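Local coordinates for T-lymphoma invasion and metastasis-inducing protein 1 (Homo sapiens, PDB 4K2P) that probably binds phosphoinositides and junctional partners such as Par-3 through its PH-CC-Ex domain, coupling Rac activation to membrane sites, at residues I148-D151 against E152-K156; W181-N184 against L185-F188. The protein carries 5 engineered substitutions. One frame throughout, in Å; residues are numbered along the deposited sequence.

Contact 1: I148-D151 against E152-K156; sequences IDMD and EKLKK. Engineered in segment 152-156: Leu-154 (natural residue Met).
The coiled-coil helix 133-161 carries an i to i+4 salt bridge on its outer surface, where Lys-153 NZ approaches Asp-149 OD2 at 3.0 Å. The ammonium meets this oxygen on its syn side, 19° out of the carboxylate plane. Lys-153 runs fully extended beyond CG, its CG lying beside its own backbone N, and this straight chain passes over Asp-149 O before CE comes within 3.4 Å of Asp-149 OD1. Asp-149 has CG opposite its backbone N (chi1 -175°), which leans the carboxylate toward the next turn to meet the lysine at a slant. The second carboxylate oxygen looks toward Glu-152: water 1 sits 2.8 Å from Asp-149 OD1 and 2.8 Å from Glu-152 OE1. Other acceptors compete for its protons, so the two bonds need not both be made at once. A water between these two acids would be expected to ease the repulsion between like charges. As one arm of a helical hairpin, the helix turns a different side toward helix 168-203; there Ile-148 packs on Phe-188, Gln-189 and Leu-192, and the buried Asp-151 touches Phe-188 and accepts a hydrogen bond at OD2 from Asn-184 ND2. Glu-152 runs alongside Ile-148, its OE2 3.6 Å from the CG2 methyl. The bent chain of the exposed Met-150 crosses the engineered Leu-154 (naturally Met), which also touches Trp-181, with Met-150 CG 3.8 Å from Leu-154 CD1 and the sulfur close to the same methyl. Regular helical bonds underlie these pairs, among them Leu-154 N to Met-150 O at 3.0 Å, with an N-H...O angle of 158°.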
# COMPACT_ATOMS: atom_id res chain seq x y z
N ILE A 148 2.00 -17.85 -5.28
CA ILE A 148 2.36 -17.23 -6.54
C ILE A 148 2.85 -18.31 -7.50
O ILE A 148 2.52 -18.28 -8.68
CB ILE A 148 3.45 -16.15 -6.35
CG1 ILE A 148 2.84 -14.91 -5.69
CG2 ILE A 148 4.09 -15.75 -7.67
CD1 ILE A 148 3.88 -13.96 -5.10
N ASP A 149 3.65 -19.23 -6.99
CA ASP A 149 4.20 -20.29 -7.82
C ASP A 149 3.06 -21.12 -8.42
O ASP A 149 3.06 -21.42 -9.62
CB ASP A 149 5.13 -21.18 -7.00
CG ASP A 149 5.82 -22.23 -7.84
OD1 ASP A 149 6.44 -21.87 -8.86
OD2 ASP A 149 5.73 -23.43 -7.48
N MET A 150 2.09 -21.46 -7.58
CA MET A 150 0.97 -22.30 -7.98
C MET A 150 0.11 -21.60 -9.04
O MET A 150 -0.16 -22.18 -10.09
CB MET A 150 0.13 -22.68 -6.75
CG MET A 150 -1.11 -23.50 -7.05
SD MET A 150 -0.74 -25.03 -7.94
CE MET A 150 0.17 -25.93 -6.70
N ASP A 151 -0.27 -20.35 -8.79
CA ASP A 151 -1.15 -19.66 -9.73
C ASP A 151 -0.44 -19.31 -11.04
O ASP A 151 -1.08 -19.23 -12.09
CB ASP A 151 -1.74 -18.39 -9.10
CG ASP A 151 -3.00 -18.67 -8.31
OD1 ASP A 151 -3.21 -19.84 -7.91
OD2 ASP A 151 -3.77 -17.72 -8.07
N GLU A 152 0.88 -19.14 -10.99
CA GLU A 152 1.66 -18.92 -12.20
C GLU A 152 1.66 -20.17 -13.07
O GLU A 152 1.56 -20.10 -14.29
CB GLU A 152 3.10 -18.53 -11.88
CG GLU A 152 3.29 -17.05 -11.62
CD GLU A 152 4.71 -16.70 -11.22
OE1 GLU A 152 5.51 -17.62 -10.97
OE2 GLU A 152 5.01 -15.49 -11.13
N LYS A 153 1.78 -21.32 -12.43
CA LYS A 153 1.84 -22.59 -13.12
C LYS A 153 0.49 -22.95 -13.72
O LYS A 153 0.41 -23.46 -14.82
CB LYS A 153 2.33 -23.67 -12.17
CG LYS A 153 3.82 -23.62 -11.94
CD LYS A 153 4.27 -24.58 -10.86
CE LYS A 153 5.78 -24.58 -10.72
NZ LYS A 153 6.22 -25.45 -9.60
N LEU A 154 -0.58 -22.68 -12.97
CA LEU A 154 -1.92 -22.96 -13.43
C LEU A 154 -2.24 -22.08 -14.63
O LEU A 154 -2.81 -22.54 -15.62
CB LEU A 154 -2.94 -22.76 -12.30
CG LEU A 154 -2.92 -23.83 -11.21
CD1 LEU A 154 -3.64 -23.35 -9.94
CD2 LEU A 154 -3.56 -25.12 -11.71
N LYS A 155 -1.84 -20.81 -14.56
CA LYS A 155 -2.09 -19.87 -15.64
C LYS A 155 -1.33 -20.28 -16.91
O LYS A 155 -1.84 -20.15 -18.02
CB LYS A 155 -1.70 -18.45 -15.20
CG LYS A 155 -1.89 -17.38 -16.26
CD LYS A 155 -1.59 -16.00 -15.70
CE LYS A 155 -1.66 -14.92 -16.76
NZ LYS A 155 -0.34 -14.73 -17.43
N LYS A 156 -0.11 -20.77 -16.73
CA LYS A 156 0.72 -21.20 -17.86
C LYS A 156 0.09 -22.42 -18.54
O LYS A 156 0.03 -22.52 -19.77
CB LYS A 156 2.14 -21.49 -17.36
CG LYS A 156 3.15 -21.92 -18.41
CD LYS A 156 4.54 -21.96 -17.77
CE LYS A 156 5.56 -22.67 -18.63
NZ LYS A 156 6.90 -22.69 -17.96
O HOH W 1 5.99 -20.36 -11.13

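Contact 2: W181-N184 against L185-F188; sequences WEQN and LEQF. With CA (calcium ion), chain E.
Asn-184 places CG beside its own backbone N (chi1 -71°), and a small chi2 of -10° turns OD1 out to a calcium ion; Phe-188, with chi1 also -71°, folds its ring back along helix 168-203 to the carbonyl of Asn-184. This helix is the second arm of the coiled-coil hairpin, packed against helix 133-161. Asn-184 OD1 binds the calcium at 2.3 Å, and waters 3 to 7 supply five further ligands, so the ion is held through a largely aqueous shell. The other end of the same amide, ND2, is hydrogen-bonded to Asp-151 on the neighbouring arm, which should fix the amide's rotation and keep OD1 toward the metal. Asn-184 O does double duty: it accepts Phe-188 N at 2.9 Å and lies 3.2 Å above the plane of the Phe-188 ring, offset toward the rim. On that same face, Asn-184 CB stands over Phe-188 CE2 at 4.1 Å. One turn earlier, Leu-185 CG rests 3.1 Å from Trp-181 O, which also takes the Leu-185 N-H. On the side away from the hairpin partner, the carboxylate of Glu-186 is held by Thr-221, Ser-218 N and Arg-243, tying the helix to the C-terminal part of the chain. Water 2 joins this site to Gln-183, accepting from Gln-183 NE2 at 3.2 Å and donating to Glu-186 OE1 at 2.9 Å.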
# COMPACT_ATOMS: atom_id res chain seq x y z
N TRP A 181 -6.52 -15.71 -12.54
CA TRP A 181 -5.18 -15.99 -12.06
C TRP A 181 -4.29 -14.75 -12.19
O TRP A 181 -3.44 -14.49 -11.34
CB TRP A 181 -4.56 -17.16 -12.82
CG TRP A 181 -5.12 -18.50 -12.43
CD1 TRP A 181 -5.34 -18.97 -11.16
CD2 TRP A 181 -5.51 -19.55 -13.31
NE1 TRP A 181 -5.84 -20.25 -11.21
CE2 TRP A 181 -5.96 -20.63 -12.52
CE3 TRP A 181 -5.53 -19.69 -14.71
CZ2 TRP A 181 -6.43 -21.82 -13.07
CZ3 TRP A 181 -5.99 -20.87 -15.25
CH2 TRP A 181 -6.43 -21.92 -14.43
N GLU A 182 -4.50 -14.00 -13.26
CA GLU A 182 -3.76 -12.77 -13.49
C GLU A 182 -4.02 -11.79 -12.34
O GLU A 182 -3.11 -11.18 -11.80
CB GLU A 182 -4.17 -12.17 -14.82
CG GLU A 182 -3.44 -10.92 -15.20
CD GLU A 182 -3.79 -10.48 -16.60
OE1 GLU A 182 -4.97 -10.16 -16.85
OE2 GLU A 182 -2.88 -10.49 -17.45
N GLN A 183 -5.29 -11.66 -11.98
CA GLN A 183 -5.72 -10.79 -10.91
C GLN A 183 -5.23 -11.28 -9.54
O GLN A 183 -4.83 -10.47 -8.69
CB GLN A 183 -7.24 -10.67 -10.95
CG GLN A 183 -7.79 -9.47 -10.23
CD GLN A 183 -8.97 -8.85 -10.94
OE1 GLN A 183 -10.07 -8.79 -10.41
NE2 GLN A 183 -8.74 -8.38 -12.17
N ASN A 184 -5.26 -12.59 -9.34
CA ASN A 184 -4.78 -13.20 -8.10
C ASN A 184 -3.31 -12.88 -7.91
O ASN A 184 -2.86 -12.62 -6.80
CB ASN A 184 -4.96 -14.72 -8.09
CG ASN A 184 -6.40 -15.14 -7.97
OD1 ASN A 184 -7.28 -14.33 -7.70
ND2 ASN A 184 -6.65 -16.43 -8.14
N LEU A 185 -2.57 -12.94 -9.01
CA LEU A 185 -1.13 -12.75 -8.98
C LEU A 185 -0.78 -11.29 -8.69
O LEU A 185 0.20 -11.01 -8.01
CB LEU A 185 -0.51 -13.23 -10.29
CG LEU A 185 -0.46 -14.76 -10.41
CD1 LEU A 185 -0.17 -15.21 -11.84
CD2 LEU A 185 0.58 -15.33 -9.47
N GLU A 186 -1.60 -10.36 -9.17
CA GLU A 186 -1.44 -8.95 -8.83
C GLU A 186 -1.58 -8.74 -7.33
O GLU A 186 -0.80 -8.01 -6.72
CB GLU A 186 -2.46 -8.08 -9.53
CG GLU A 186 -2.17 -7.77 -10.97
CD GLU A 186 -3.19 -6.81 -11.53
OE1 GLU A 186 -4.40 -7.06 -11.35
OE2 GLU A 186 -2.79 -5.78 -12.12
N GLN A 187 -2.59 -9.38 -6.76
CA GLN A 187 -2.90 -9.28 -5.34
C GLN A 187 -1.77 -9.89 -4.51
O GLN A 187 -1.35 -9.32 -3.52
CB GLN A 187 -4.23 -9.98 -5.04
CG GLN A 187 -4.62 -10.09 -3.57
CD GLN A 187 -5.03 -8.76 -2.96
OE1 GLN A 187 -6.12 -8.25 -3.23
NE2 GLN A 187 -4.17 -8.20 -2.12
N PHE A 188 -1.27 -11.05 -4.95
CA PHE A 188 -0.25 -11.77 -4.22
C PHE A 188 1.07 -11.00 -4.24
O PHE A 188 1.78 -10.96 -3.23
CB PHE A 188 -0.01 -13.17 -4.81
CG PHE A 188 -1.13 -14.15 -4.58
CD1 PHE A 188 -1.98 -14.03 -3.49
CD2 PHE A 188 -1.31 -15.22 -5.44
CE1 PHE A 188 -3.00 -14.95 -3.28
CE2 PHE A 188 -2.33 -16.13 -5.23
CZ PHE A 188 -3.17 -16.00 -4.15
CA CA E . -9.18 -13.25 -6.94
O HOH W 2 -6.02 -7.68 -13.65
O HOH W 3 -10.36 -12.83 -4.85
O HOH W 4 -9.15 -12.82 -9.29
O HOH W 5 -11.47 -13.56 -7.69
O HOH W 6 -7.41 -11.89 -5.96
O HOH W 7 -9.10 -15.48 -5.93

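In the fold
Contacts 1 and 2 lie on successive helices, 133-161 and 168-203, that pair as the two arms of the coiled-coil hairpin; their centres are about 10 Å apart. Both are single-helix, i to i+4 contacts. Contact 1 is partly buried, with Ile-148 and Asp-151 turned inward, yet its salt bridge and water bridge sit on its outer flank. Contact 2 is more superficial although nearer the centre of the chain; it has no ion pair between its own segments, holds a hydrated calcium ion, and sends Glu-186 to a salt bridge in the C-terminal region. Where they meet, Ile-148 CG1 lies 3.5 Å from Phe-188 CB, and Lys-155 CA lies 3.6 Å from Trp-181 CE3.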